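Local coordinates for protein beta-galactosidase (Bacillus circulans subsp. alkalophilus, PDB 3TTY) that hydrolyses terminal beta-D-galactosyl residues of beta-galactosides as a TIM-barrel glycoside hydrolase that binds galactose in its pocket and carries a zinc ion, at residues Lys8-Gly13 against Thr341-Gln346; Lys123-Leu128 against Lys234-Glu239; Ala393-Lys398 against Gln440-Ser445; Ala514-Ala519 against Cys547-Ala552. All blocks are in the same frame, centred on the assembly; numbering follows the deposited sequence.

Contact 1: Lys8-Gly13 against Thr341-Gln346. With GLA (alpha-D-galactopyranose), chain H.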
loop_
_atom_site.group_PDB
_atom_site.type_symbol
_atom_site.label_atom_id
_atom_site.label_comp_id
_atom_site.label_asym_id
_atom_site.label_seq_id
_atom_site.Cartn_x
_atom_site.Cartn_y
_atom_site.Cartn_z
ATOM N N LYS A 8 17.075 2.194 45.827
ATOM C CA LYS A 8 15.876 2.977 45.555
ATOM C C LYS A 8 15.395 2.651 44.152
ATOM O O LYS A 8 16.002 1.849 43.449
ATOM C CB LYS A 8 16.142 4.495 45.700
ATOM C CG LYS A 8 17.360 5.020 44.917
ATOM C CD LYS A 8 17.582 6.520 45.116
ATOM C CE LYS A 8 16.411 7.363 44.557
ATOM N NZ LYS A 8 16.406 7.434 43.062
ATOM N N ILE A 9 14.295 3.268 43.749
ATOM C CA ILE A 9 13.857 3.209 42.364
ATOM C C ILE A 9 14.794 4.098 41.558
ATOM O O ILE A 9 14.741 5.320 41.673
ATOM C CB ILE A 9 12.408 3.694 42.237
ATOM C CG1 ILE A 9 11.485 2.743 43.013
ATOM C CG2 ILE A 9 12.001 3.785 40.774
ATOM C CD1 ILE A 9 10.103 3.259 43.232
ATOM N N TRP A 10 15.679 3.485 40.777
ATOM C CA TRP A 10 16.628 4.251 39.966
ATOM C C TRP A 10 15.924 5.308 39.109
ATOM O O TRP A 10 14.803 5.108 38.636
ATOM C CB TRP A 10 17.450 3.328 39.056
ATOM C CG TRP A 10 18.110 2.185 39.777
ATOM C CD1 TRP A 10 18.060 1.916 41.111
ATOM C CD2 TRP A 10 18.913 1.159 39.192
ATOM N NE1 TRP A 10 18.781 0.787 41.396
ATOM C CE2 TRP A 10 19.318 0.304 40.235
ATOM C CE3 TRP A 10 19.334 0.886 37.890
ATOM C CZ2 TRP A 10 20.126 -0.810 40.016
ATOM C CZ3 TRP A 10 20.129 -0.220 37.672
ATOM C CH2 TRP A 10 20.520 -1.055 38.732
ATOM N N TYR A 11 16.598 6.430 38.896
ATOM C CA TYR A 11 16.014 7.520 38.129
ATOM C C TYR A 11 17.068 8.180 37.246
ATOM O O TYR A 11 18.060 8.720 37.745
ATOM C CB TYR A 11 15.389 8.544 39.077
ATOM C CG TYR A 11 14.454 9.496 38.391
ATOM C CD1 TYR A 11 13.363 9.023 37.663
ATOM C CD2 TYR A 11 14.654 10.871 38.472
ATOM C CE1 TYR A 11 12.502 9.892 37.035
ATOM C CE2 TYR A 11 13.806 11.746 37.850
ATOM C CZ TYR A 11 12.727 11.263 37.133
ATOM O OH TYR A 11 11.875 12.153 36.514
ATOM N N GLY A 12 16.854 8.142 35.937
ATOM C CA GLY A 12 17.858 8.597 34.987
ATOM C C GLY A 12 17.562 8.020 33.617
ATOM O O GLY A 12 16.399 7.935 33.228
ATOM N N GLY A 13 18.597 7.619 32.880
ATOM C CA GLY A 13 18.379 6.981 31.585
ATOM C C GLY A 13 19.514 7.148 30.597
ATOM O O GLY A 13 20.652 7.447 30.980
ATOM N N THR A 341 12.780 0.460 38.579
ATOM C CA THR A 341 13.501 1.630 38.111
ATOM C C THR A 341 12.543 2.433 37.247
ATOM O O THR A 341 11.599 1.877 36.674
ATOM C CB THR A 341 14.731 1.258 37.247
ATOM O OG1 THR A 341 14.289 0.758 35.985
ATOM C CG2 THR A 341 15.587 0.216 37.919
ATOM N N VAL A 342 12.757 3.739 37.167
ATOM C CA VAL A 342 12.162 4.509 36.078
ATOM C C VAL A 342 13.224 5.333 35.353
ATOM O O VAL A 342 13.821 6.259 35.907
ATOM C CB VAL A 342 10.895 5.341 36.483
ATOM C CG1 VAL A 342 10.372 4.942 37.850
ATOM C CG2 VAL A 342 11.149 6.813 36.382
ATOM N N MET A 343 13.471 4.956 34.106
ATOM C CA MET A 343 14.543 5.549 33.332
ATOM C C MET A 343 14.042 5.982 31.958
ATOM O O MET A 343 13.062 5.434 31.439
ATOM C CB MET A 343 15.706 4.573 33.251
ATOM C CG MET A 343 16.239 4.238 34.628
ATOM S SD MET A 343 17.227 2.739 34.768
ATOM C CE MET A 343 18.588 3.047 33.635
ATOM N N PHE A 344 14.706 6.986 31.393
ATOM C CA PHE A 344 14.249 7.652 30.178
ATOM C C PHE A 344 15.163 7.381 28.998
ATOM O O PHE A 344 16.367 7.134 29.166
ATOM C CB PHE A 344 14.277 9.190 30.363
ATOM C CG PHE A 344 13.337 9.714 31.416
ATOM C CD1 PHE A 344 11.961 9.712 31.205
ATOM C CD2 PHE A 344 13.836 10.246 32.602
ATOM C CE1 PHE A 344 11.087 10.201 32.163
ATOM C CE2 PHE A 344 12.971 10.742 33.578
ATOM C CZ PHE A 344 11.592 10.719 33.357
ATOM N N PHE A 345 14.598 7.477 27.798
ATOM C CA PHE A 345 15.380 7.980 26.678
ATOM C C PHE A 345 14.872 9.399 26.405
ATOM O O PHE A 345 13.665 9.588 26.257
ATOM C CB PHE A 345 15.222 7.127 25.415
ATOM C CG PHE A 345 16.122 7.564 24.286
ATOM C CD1 PHE A 345 17.388 7.007 24.130
ATOM C CD2 PHE A 345 15.722 8.557 23.406
ATOM C CE1 PHE A 345 18.236 7.419 23.105
ATOM C CE2 PHE A 345 16.562 8.979 22.373
ATOM C CZ PHE A 345 17.820 8.407 22.225
ATOM N N GLN A 346 15.747 10.406 26.391
ATOM C CA GLN A 346 17.113 10.338 26.894
ATOM C C GLN A 346 17.311 11.563 27.794
ATOM O O GLN A 346 16.406 12.383 27.933
ATOM C CB GLN A 346 18.134 10.330 25.752
ATOM C CG GLN A 346 17.982 11.473 24.739
ATOM C CD GLN A 346 19.093 11.474 23.684
ATOM O OE1 GLN A 346 20.252 11.227 24.002
ATOM N NE2 GLN A 346 18.734 11.750 22.422
HETATM C C1 GLA H . 14.153 2.670 21.592
HETATM C C2 GLA H . 15.702 2.691 21.598
HETATM C C3 GLA H . 16.282 4.052 22.024
HETATM C C4 GLA H . 15.564 5.131 21.227
HETATM C C5 GLA H . 14.051 4.984 21.416
HETATM C C6 GLA H . 13.356 6.128 20.668
HETATM O O1 GLA H . 13.527 2.696 22.887
HETATM O O2 GLA H . 16.206 1.685 22.461
HETATM O O3 GLA H . 17.691 4.144 21.750
HETATM O O4 GLA H . 15.896 4.911 19.862
HETATM O O5 GLA H . 13.623 3.748 20.834
HETATM O O6 GLA H . 12.003 6.264 21.123
#
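Tyr11 crosses from its own strand onto the side chains of Val342 and Phe344. With CG placed anti to the backbone N (chi1 -164°), the ring swings over the neighbouring strand. From CB the side chain runs to CG, which is still 4.1 Å from Val342 O. Next along the ring, CD1 of Tyr11 meets Val342 O at 3.3 Å and the methyl Val342 CG2, which sits in the ring plane at its edge. CE1 of Tyr11 keeps that methyl and also meets Phe344 CE2 at 3.6 Å; CZ touches the same carbon. At the tip, Tyr11 OH lies in the plane of the Phe344 ring, at its edge, while its hydrogen bond goes to Cys376 O of helix 371-386. The two ring planes stand 70° apart.

Beneath these rings, strands 10-13 and 341-344 run parallel, axes 15° apart, as parts of the first and last strands (10-14 and 339-344), and their pairing closes the eight-stranded TIM barrel. Val342 N donates to Trp10 O at 2.9 Å, and Phe344 N to Gly12 O at 2.7 Å. On the face of the sheet that carries Trp10, Thr341 CG2 sits 3.4 Å above the indole plane toward its rim, and Met343 SD lies at the ring edge. After Phe344, Phe345 turns its ring face to galactose, whose C4 lies 3.8 Å above the ring centre.

Contact 2: Lys123-Leu128 against Lys234-Glu239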
loop_
_atom_site.group_PDB
_atom_site.type_symbol
_atom_site.label_atom_id
_atom_site.label_comp_id
_atom_site.label_asym_id
_atom_site.label_seq_id
_atom_site.Cartn_x
_atom_site.Cartn_y
_atom_site.Cartn_z
ATOM N N LYS A 123 32.788 -12.165 16.484
ATOM C CA LYS A 123 34.189 -11.952 16.869
ATOM C C LYS A 123 34.411 -10.607 17.570
ATOM O O LYS A 123 34.933 -10.557 18.679
ATOM C CB LYS A 123 35.127 -12.084 15.656
ATOM C CG LYS A 123 36.590 -11.806 15.951
ATOM C CD LYS A 123 37.450 -12.029 14.714
ATOM C CE LYS A 123 38.883 -11.547 14.931
ATOM N NZ LYS A 123 39.735 -11.715 13.694
ATOM N N TYR A 124 34.010 -9.511 16.943
ATOM C CA TYR A 124 34.318 -8.206 17.534
ATOM C C TYR A 124 33.369 -7.784 18.657
ATOM O O TYR A 124 33.764 -7.051 19.561
ATOM C CB TYR A 124 34.438 -7.133 16.456
ATOM C CG TYR A 124 35.620 -7.378 15.560
ATOM C CD1 TYR A 124 36.916 -7.259 16.054
ATOM C CD2 TYR A 124 35.448 -7.757 14.230
ATOM C CE1 TYR A 124 38.015 -7.489 15.246
ATOM C CE2 TYR A 124 36.551 -7.991 13.404
ATOM C CZ TYR A 124 37.833 -7.860 13.922
ATOM O OH TYR A 124 38.938 -8.095 13.126
ATOM N N ALA A 125 32.127 -8.253 18.607
ATOM C CA ALA A 125 31.181 -7.925 19.653
ATOM C C ALA A 125 31.616 -8.581 20.966
ATOM O O ALA A 125 31.573 -7.948 22.015
ATOM C CB ALA A 125 29.756 -8.344 19.269
ATOM N N LYS A 126 32.047 -9.841 20.898
ATOM C CA LYS A 126 32.605 -10.522 22.068
ATOM C C LYS A 126 33.853 -9.813 22.617
ATOM O O LYS A 126 33.962 -9.550 23.810
ATOM C CB LYS A 126 32.948 -11.972 21.739
ATOM C CG LYS A 126 33.681 -12.688 22.870
ATOM C CD LYS A 126 33.654 -14.213 22.716
ATOM C CE LYS A 126 34.324 -14.893 23.916
ATOM N NZ LYS A 126 34.237 -16.378 23.842
ATOM N N ILE A 127 34.799 -9.508 21.741
ATOM C CA ILE A 127 35.977 -8.771 22.169
ATOM C C ILE A 127 35.619 -7.439 22.841
ATOM O O ILE A 127 36.131 -7.131 23.922
ATOM C CB ILE A 127 36.959 -8.555 21.003
ATOM C CG1 ILE A 127 37.515 -9.911 20.555
ATOM C CG2 ILE A 127 38.095 -7.617 21.423
ATOM C CD1 ILE A 127 38.504 -9.840 19.397
ATOM N N LEU A 128 34.736 -6.659 22.220
ATOM C CA LEU A 128 34.378 -5.347 22.775
ATOM C C LEU A 128 33.800 -5.456 24.192
ATOM O O LEU A 128 34.220 -4.736 25.100
ATOM C CB LEU A 128 33.412 -4.588 21.860
ATOM C CG LEU A 128 32.946 -3.204 22.326
ATOM C CD1 LEU A 128 34.128 -2.301 22.721
ATOM C CD2 LEU A 128 32.085 -2.540 21.251
ATOM N N LYS A 234 23.751 -13.998 24.846
ATOM C CA LYS A 234 24.422 -14.919 25.756
ATOM C C LYS A 234 25.926 -14.875 25.589
ATOM O O LYS A 234 26.671 -14.928 26.568
ATOM C CB LYS A 234 23.932 -16.356 25.550
ATOM C CG LYS A 234 22.415 -16.516 25.642
ATOM C CD LYS A 234 21.983 -17.969 25.912
ATOM C CE LYS A 234 22.777 -18.971 25.084
ATOM N NZ LYS A 234 22.291 -20.366 25.262
ATOM N N MET A 235 26.369 -14.784 24.342
ATOM C CA MET A 235 27.785 -14.690 24.058
ATOM C C MET A 235 28.416 -13.488 24.773
ATOM O O MET A 235 29.503 -13.609 25.335
ATOM C CB MET A 235 28.028 -14.613 22.550
ATOM C CG MET A 235 29.476 -14.345 22.174
ATOM S SD MET A 235 29.658 -13.789 20.456
ATOM C CE MET A 235 29.104 -12.080 20.576
ATOM N N GLU A 236 27.746 -12.337 24.749
ATOM C CA GLU A 236 28.294 -11.137 25.399
ATOM C C GLU A 236 28.151 -11.236 26.917
ATOM O O GLU A 236 29.081 -10.932 27.670
ATOM C CB GLU A 236 27.630 -9.851 24.876
ATOM C CG GLU A 236 28.048 -9.456 23.459
ATOM C CD GLU A 236 27.602 -8.033 23.088
ATOM O OE1 GLU A 236 27.714 -7.115 23.933
ATOM O OE2 GLU A 236 27.141 -7.828 21.948
ATOM N N ARG A 237 26.978 -11.674 27.354
ATOM C CA ARG A 237 26.708 -11.882 28.764
ATOM C C ARG A 237 27.845 -12.697 29.379
ATOM O O ARG A 237 28.376 -12.322 30.414
ATOM C CB ARG A 237 25.365 -12.596 28.942
ATOM C CG ARG A 237 25.050 -13.046 30.360
ATOM C CD ARG A 237 23.990 -14.140 30.361
ATOM N NE ARG A 237 24.550 -15.413 29.940
ATOM C CZ ARG A 237 23.835 -16.497 29.657
ATOM N NH1 ARG A 237 22.514 -16.468 29.737
ATOM N NH2 ARG A 237 24.445 -17.613 29.286
ATOM N N ASP A 238 28.228 -13.797 28.728
ATOM C CA ASP A 238 29.259 -14.685 29.274
ATOM C C ASP A 238 30.631 -14.017 29.377
ATOM O O ASP A 238 31.348 -14.198 30.358
ATOM C CB ASP A 238 29.359 -15.983 28.472
ATOM C CG ASP A 238 28.118 -16.885 28.639
ATOM O OD1 ASP A 238 27.311 -16.665 29.576
ATOM O OD2 ASP A 238 27.956 -17.823 27.824
ATOM N N GLU A 239 30.995 -13.240 28.369
ATOM C CA GLU A 239 32.275 -12.542 28.384
ATOM C C GLU A 239 32.282 -11.480 29.487
ATOM O O GLU A 239 33.283 -11.288 30.162
ATOM C CB GLU A 239 32.576 -11.942 26.999
ATOM C CG GLU A 239 33.967 -11.344 26.831
ATOM C CD GLU A 239 35.105 -12.364 26.969
ATOM O OE1 GLU A 239 34.833 -13.579 27.104
ATOM O OE2 GLU A 239 36.282 -11.936 26.937
#
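The helical segments 123-128 and 234-239 run in roughly the same direction, their axes 29° apart and 8.9 Å apart at closest approach, with Lys126 and Glu236 the nearest pair of CA atoms at 5.5 Å. They belong to helices 119-135 and 215-243 of the TIM-barrel domain, which flank barrel strand 142-146 in the chain. No hydrogen bond spans the two segments, so van der Waals contact carries the pairing.

Met235 supplies much of it. Its CG stands anti to the backbone N, and a bend at the last torsion (chi3 76°) lays the methyl against the other helix: CE is 3.7 Å from Lys126 N and 4.0 Å from Ala125 CB. Ala125 also has Glu236 beside it, with OE2 at 3.8 Å from Ala125 CB. That carboxylate is held elsewhere: Thr82 OG1 bonds to OE2 and Thr80 OG1 to OE1, which fixes its rotation.

On the more exposed flank, Lys126 and Glu239 cross at about a right angle. The lysine chain is extended, whereas the glutamate bends at chi2 (63°), and its CG rests 3.5 Å from Lys126 O. The opposite charges would be expected to attract only loosely, beyond salt-bridge distance; Glu239 OE1 also makes a long, weak ion pair with Arg242. The carboxylate meets the lysine through carbon, Glu239 OE1 lying 3.5 Å from Lys126 CE, with NZ beyond at 4.3 Å.

Contact 3: Ala393-Lys398 against Gln440-Ser445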
loop_
_atom_site.group_PDB
_atom_site.type_symbol
_atom_site.label_atom_id
_atom_site.label_comp_id
_atom_site.label_asym_id
_atom_site.label_seq_id
_atom_site.Cartn_x
_atom_site.Cartn_y
_atom_site.Cartn_z
ATOM N N ALA A 393 8.890 -5.788 45.907
ATOM C CA ALA A 393 7.471 -6.080 46.110
ATOM C C ALA A 393 6.930 -6.891 44.930
ATOM O O ALA A 393 7.331 -6.676 43.794
ATOM C CB ALA A 393 6.683 -4.802 46.285
ATOM N N ARG A 394 6.010 -7.811 45.196
ATOM C CA ARG A 394 5.559 -8.729 44.157
ATOM C C ARG A 394 4.043 -8.820 44.031
ATOM O O ARG A 394 3.315 -8.413 44.933
ATOM C CB ARG A 394 6.186 -10.106 44.379
ATOM C CG ARG A 394 7.709 -10.061 44.277
ATOM C CD ARG A 394 8.356 -11.329 44.793
ATOM N NE ARG A 394 8.377 -12.383 43.786
ATOM C CZ ARG A 394 9.397 -12.613 42.963
ATOM N NH1 ARG A 394 10.499 -11.863 43.021
ATOM N NH2 ARG A 394 9.315 -13.601 42.080
ATOM N N SER A 395 3.572 -9.329 42.896
ATOM C CA SER A 395 2.149 -9.576 42.693
ATOM C C SER A 395 1.705 -10.826 43.436
ATOM O O SER A 395 2.439 -11.816 43.489
ATOM C CB SER A 395 1.829 -9.753 41.203
ATOM O OG SER A 395 0.526 -10.299 41.042
ATOM N N GLU A 396 0.501 -10.779 44.002
ATOM C CA GLU A 396 -0.120 -11.961 44.599
ATOM C C GLU A 396 -1.441 -12.278 43.911
ATOM O O GLU A 396 -2.392 -12.750 44.531
ATOM C CB GLU A 396 -0.266 -11.802 46.123
ATOM C CG GLU A 396 1.081 -12.012 46.831
ATOM C CD GLU A 396 1.023 -11.901 48.343
ATOM O OE1 GLU A 396 -0.078 -11.681 48.903
ATOM O OE2 GLU A 396 2.098 -12.034 48.971
ATOM N N ALA A 397 -1.468 -12.016 42.607
ATOM C CA ALA A 397 -2.607 -12.318 41.753
ATOM C C ALA A 397 -3.123 -13.729 41.973
ATOM O O ALA A 397 -2.337 -14.651 42.221
ATOM C CB ALA A 397 -2.237 -12.127 40.288
ATOM N N LYS A 398 -4.444 -13.878 41.884
ATOM C CA LYS A 398 -5.101 -15.184 41.928
ATOM C C LYS A 398 -5.648 -15.483 40.552
ATOM O O LYS A 398 -6.194 -16.556 40.313
ATOM C CB LYS A 398 -6.265 -15.204 42.931
ATOM C CG LYS A 398 -5.886 -14.944 44.375
ATOM C CD LYS A 398 -4.836 -15.909 44.867
ATOM C CE LYS A 398 -4.501 -15.624 46.327
ATOM N NZ LYS A 398 -5.726 -15.624 47.200
ATOM N N GLN A 440 -6.535 -8.202 40.524
ATOM C CA GLN A 440 -5.100 -8.370 40.375
ATOM C C GLN A 440 -4.822 -9.570 39.475
ATOM O O GLN A 440 -5.327 -10.667 39.717
ATOM C CB GLN A 440 -4.455 -8.569 41.739
ATOM C CG GLN A 440 -2.946 -8.721 41.692
ATOM C CD GLN A 440 -2.229 -7.428 41.317
ATOM O OE1 GLN A 440 -2.824 -6.337 41.323
ATOM N NE2 GLN A 440 -0.943 -7.547 40.979
ATOM N N THR A 441 -4.024 -9.360 38.436
ATOM C CA THR A 441 -3.803 -10.391 37.434
ATOM C C THR A 441 -2.344 -10.442 36.984
ATOM O O THR A 441 -1.661 -9.415 36.925
ATOM C CB THR A 441 -4.673 -10.129 36.197
ATOM O OG1 THR A 441 -4.301 -8.867 35.645
ATOM C CG2 THR A 441 -6.130 -10.053 36.565
ATOM N N ASP A 442 -1.868 -11.644 36.683
ATOM C CA ASP A 442 -0.541 -11.840 36.109
ATOM C C ASP A 442 -0.654 -12.349 34.688
ATOM O O ASP A 442 -1.408 -13.290 34.423
ATOM C CB ASP A 442 0.236 -12.906 36.875
ATOM C CG ASP A 442 0.574 -12.490 38.266
ATOM O OD1 ASP A 442 0.577 -11.268 38.535
ATOM O OD2 ASP A 442 0.858 -13.396 39.078
ATOM N N MET A 443 0.120 -11.750 33.787
ATOM C CA MET A 443 0.355 -12.333 32.475
ATOM C C MET A 443 1.395 -13.430 32.664
ATOM O O MET A 443 2.419 -13.207 33.310
ATOM C CB MET A 443 0.871 -11.272 31.503
ATOM C CG MET A 443 -0.119 -10.154 31.223
ATOM S SD MET A 443 -1.606 -10.755 30.413
ATOM C CE MET A 443 -0.877 -11.714 29.085
ATOM N N ILE A 444 1.132 -14.617 32.126
ATOM C CA ILE A 444 2.033 -15.746 32.358
ATOM C C ILE A 444 2.316 -16.543 31.093
ATOM O O ILE A 444 1.568 -16.462 30.125
ATOM C CB ILE A 444 1.470 -16.718 33.421
ATOM C CG1 ILE A 444 0.158 -17.351 32.935
ATOM C CG2 ILE A 444 1.282 -16.006 34.760
ATOM C CD1 ILE A 444 -0.223 -18.621 33.697
ATOM N N SER A 445 3.411 -17.300 31.100
ATOM C CA SER A 445 3.692 -18.229 30.014
ATOM C C SER A 445 2.771 -19.457 30.117
ATOM O O SER A 445 2.163 -19.722 31.169
ATOM C CB SER A 445 5.152 -18.669 30.038
ATOM O OG SER A 445 5.330 -19.797 30.882
HETATM O O HOH W 1 -6.248 -11.879 41.904
#
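Hydrogen bonding centres on Ser395 OG, which has three partners. It donates to Asp442 OD1 at 2.7 Å, on the syn lone pair of that oxygen, and accepts from Gln440 NE2 at 3.1 Å. The latter bond is nearly straight (177° at the hydrogen) and lies in the amide plane of Gln440. The third partner is Ala397 N, whose bond back to OG makes an ST turn. With OG anti to the backbone N (chi1 166°), the hydroxyl reaches all three. A water bridges the backbones, accepting from Lys398 N and donating to Gln440 O, each at 2.7 Å.

This turn leads from the loop after helix 371-386 into strand 399-402, and strand 441-444 is that strand's parallel neighbour at the edge of the mixed sheet, in the region of the trimerisation domain. The touching parts run 99° apart, so the loop runs across the chain at Gln440-Asp442.

Charge enters through Asp442: Arg295 forms a salt bridge with OD1, and Tyr453 OH bonds to OD2. Gln440 OE1 is taken by Glu621 N, which steadies the amide that faces Ser395.

Van der Waals contact comes from Ala397, whose CB lies 3.4 Å from Asp442 OD1 and 3.8 Å from Gln440 CG.

Contact 4: Ala514-Ala519 against Cys547-Ala552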
loop_
_atom_site.group_PDB
_atom_site.type_symbol
_atom_site.label_atom_id
_atom_site.label_comp_id
_atom_site.label_asym_id
_atom_site.label_seq_id
_atom_site.Cartn_x
_atom_site.Cartn_y
_atom_site.Cartn_z
ATOM N N ALA A 514 -15.888 -29.020 19.265
ATOM C CA ALA A 514 -16.086 -27.976 18.269
ATOM C C ALA A 514 -16.043 -28.572 16.847
ATOM O O ALA A 514 -14.978 -28.980 16.354
ATOM C CB ALA A 514 -15.040 -26.895 18.435
ATOM N N GLU A 515 -17.202 -28.610 16.195
ATOM C CA GLU A 515 -17.330 -29.205 14.862
ATOM C C GLU A 515 -16.720 -28.377 13.732
ATOM O O GLU A 515 -15.931 -28.893 12.940
ATOM C CB GLU A 515 -18.795 -29.485 14.544
ATOM C CG GLU A 515 -19.043 -29.926 13.122
ATOM C CD GLU A 515 -20.504 -30.259 12.873
ATOM O OE1 GLU A 515 -21.200 -30.609 13.845
ATOM O OE2 GLU A 515 -20.961 -30.161 11.715
ATOM N N GLU A 516 -17.104 -27.106 13.639
ATOM C CA GLU A 516 -16.598 -26.231 12.578
ATOM C C GLU A 516 -16.581 -24.786 13.054
ATOM O O GLU A 516 -17.246 -24.439 14.029
ATOM C CB GLU A 516 -17.430 -26.357 11.292
ATOM C CG GLU A 516 -18.898 -25.960 11.443
ATOM C CD GLU A 516 -19.683 -26.178 10.171
ATOM O OE1 GLU A 516 -20.870 -25.802 10.131
ATOM O OE2 GLU A 516 -19.116 -26.740 9.207
ATOM N N ILE A 517 -15.821 -23.942 12.371
ATOM C CA ILE A 517 -15.731 -22.555 12.786
ATOM C C ILE A 517 -16.142 -21.614 11.649
ATOM O O ILE A 517 -15.767 -21.817 10.489
ATOM C CB ILE A 517 -14.322 -22.211 13.343
ATOM C CG1 ILE A 517 -14.387 -20.960 14.231
ATOM C CG2 ILE A 517 -13.301 -22.076 12.206
ATOM C CD1 ILE A 517 -13.097 -20.669 14.997
ATOM N N ASP A 518 -16.930 -20.599 11.993
ATOM C CA ASP A 518 -17.454 -19.651 11.019
ATOM C C ASP A 518 -16.824 -18.254 11.150
ATOM O O ASP A 518 -16.862 -17.639 12.216
ATOM C CB ASP A 518 -18.965 -19.550 11.174
ATOM C CG ASP A 518 -19.596 -18.678 10.115
ATOM O OD1 ASP A 518 -19.126 -18.730 8.958
ATOM O OD2 ASP A 518 -20.546 -17.937 10.448
ATOM N N ALA A 519 -16.243 -17.760 10.059
ATOM C CA ALA A 519 -15.675 -16.416 10.034
ATOM C C ALA A 519 -16.727 -15.383 9.609
ATOM O O ALA A 519 -17.331 -15.503 8.545
ATOM C CB ALA A 519 -14.475 -16.366 9.102
ATOM N N CYS A 547 -17.128 -17.559 15.048
ATOM C CA CYS A 547 -18.115 -18.308 15.814
ATOM C C CYS A 547 -17.825 -19.793 15.702
ATOM O O CYS A 547 -17.941 -20.374 14.623
ATOM C CB CYS A 547 -19.534 -18.020 15.318
ATOM S SG CYS A 547 -20.134 -16.325 15.619
ATOM N N ASP A 548 -17.437 -20.402 16.817
ATOM C CA ASP A 548 -17.278 -21.851 16.869
ATOM C C ASP A 548 -18.645 -22.521 16.965
ATOM O O ASP A 548 -19.466 -22.130 17.789
ATOM C CB ASP A 548 -16.440 -22.238 18.087
ATOM C CG ASP A 548 -15.191 -23.004 17.714
ATOM O OD1 ASP A 548 -15.081 -23.410 16.531
ATOM O OD2 ASP A 548 -14.331 -23.209 18.601
ATOM N N VAL A 549 -18.901 -23.527 16.135
ATOM C CA VAL A 549 -20.148 -24.298 16.253
ATOM C C VAL A 549 -19.825 -25.557 17.031
ATOM O O VAL A 549 -19.108 -26.417 16.525
ATOM C CB VAL A 549 -20.716 -24.666 14.875
ATOM C CG1 VAL A 549 -21.989 -25.505 15.012
ATOM C CG2 VAL A 549 -20.985 -23.408 14.077
ATOM N N ILE A 550 -20.309 -25.665 18.268
ATOM C CA ILE A 550 -19.823 -26.733 19.156
ATOM C C ILE A 550 -20.911 -27.657 19.697
ATOM O O ILE A 550 -22.098 -27.357 19.584
ATOM C CB ILE A 550 -19.051 -26.146 20.344
ATOM C CG1 ILE A 550 -20.013 -25.467 21.322
ATOM C CG2 ILE A 550 -18.019 -25.141 19.856
ATOM C CD1 ILE A 550 -19.317 -24.909 22.537
ATOM N N HIS A 551 -20.503 -28.784 20.279
ATOM C CA HIS A 551 -21.454 -29.692 20.916
ATOM C C HIS A 551 -21.102 -29.958 22.367
ATOM O O HIS A 551 -19.978 -30.356 22.681
ATOM C CB HIS A 551 -21.523 -31.027 20.174
ATOM C CG HIS A 551 -21.817 -30.895 18.715
ATOM N ND1 HIS A 551 -23.095 -30.969 18.204
ATOM C CD2 HIS A 551 -20.996 -30.682 17.657
ATOM C CE1 HIS A 551 -23.047 -30.822 16.890
ATOM N NE2 HIS A 551 -21.787 -30.645 16.534
ATOM N N ALA A 552 -22.067 -29.759 23.256
ATOM C CA ALA A 552 -21.853 -30.077 24.666
ATOM C C ALA A 552 -21.826 -31.591 24.846
ATOM O O ALA A 552 -22.753 -32.287 24.446
ATOM C CB ALA A 552 -22.936 -29.457 25.528
#
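His551 and Glu515 meet through a single strong contact: NE2 of the imidazole donates to Glu515 OE1 at 2.8 Å, with 164° at the hydrogen. The oxygen lies near the ring plane, and carboxylate and ring are almost coplanar, 9° apart. An extended glutamate chain, CG anti to the backbone N (chi1 172°), carries the carboxylate out to the imidazole.

What brings Glu515 there is a classic beta bulge. Strands 514-519 and 547-552 are antiparallel, but Glu515 and Glu516 both face Val549, and the register shifts by one residue. Val549 accepts from Glu515 N at its O, while its own N donates to Glu516 O at 2.8 Å. Past the bulge the ladder is regular again: Asp518 N donates to Cys547 O and Cys547 N to Asp518 O, each at 2.8 Å. On the face bearing Ala514, Ala514 CB packs on Ile550 CG2 at 3.7 Å, and Asp548 OD1 lies 3.4 Å from Ile517 CG1.

Further out, Tyr584 OH bonds to Asp548 OD2, Tyr566 OH to Asp518 OD2, and the Trp513 ring meets that of His551. The second subunit reaches the acidic residues: its Arg371 pairs with Glu516 OE1 and, through the backbone N, with Glu515 OE2, and its Arg323 pairs with Asp518 OD1. Glu515 is thus gripped on both oxygens, one within the strand pair and one across the subunit boundary, and the carboxylates of this two-stranded sheet present negative charge that the neighbour's arginines would be expected to balance.

Overall arrangement
From the N terminus, contact 1 spans the longest loop, bringing the first barrel strand to the last. Contact 2 is enclosed within that loop, joining two barrel-domain helices; its nearest atoms are about 15 Å from those of contact 1. Once the barrel has closed, contact 3 opens: 41 residues lie between its segments, and it ties the loop entering the mixed sheet to that sheet's edge strand, about 9 Å from contact 1 at nearest atoms. Contact 4 comes last, pairing the two-stranded sheet across 27 residues, its centre about 49 Å from that of contact 1 and beside the second subunit. Contacts 1, 3 and 4 follow in series; none cross.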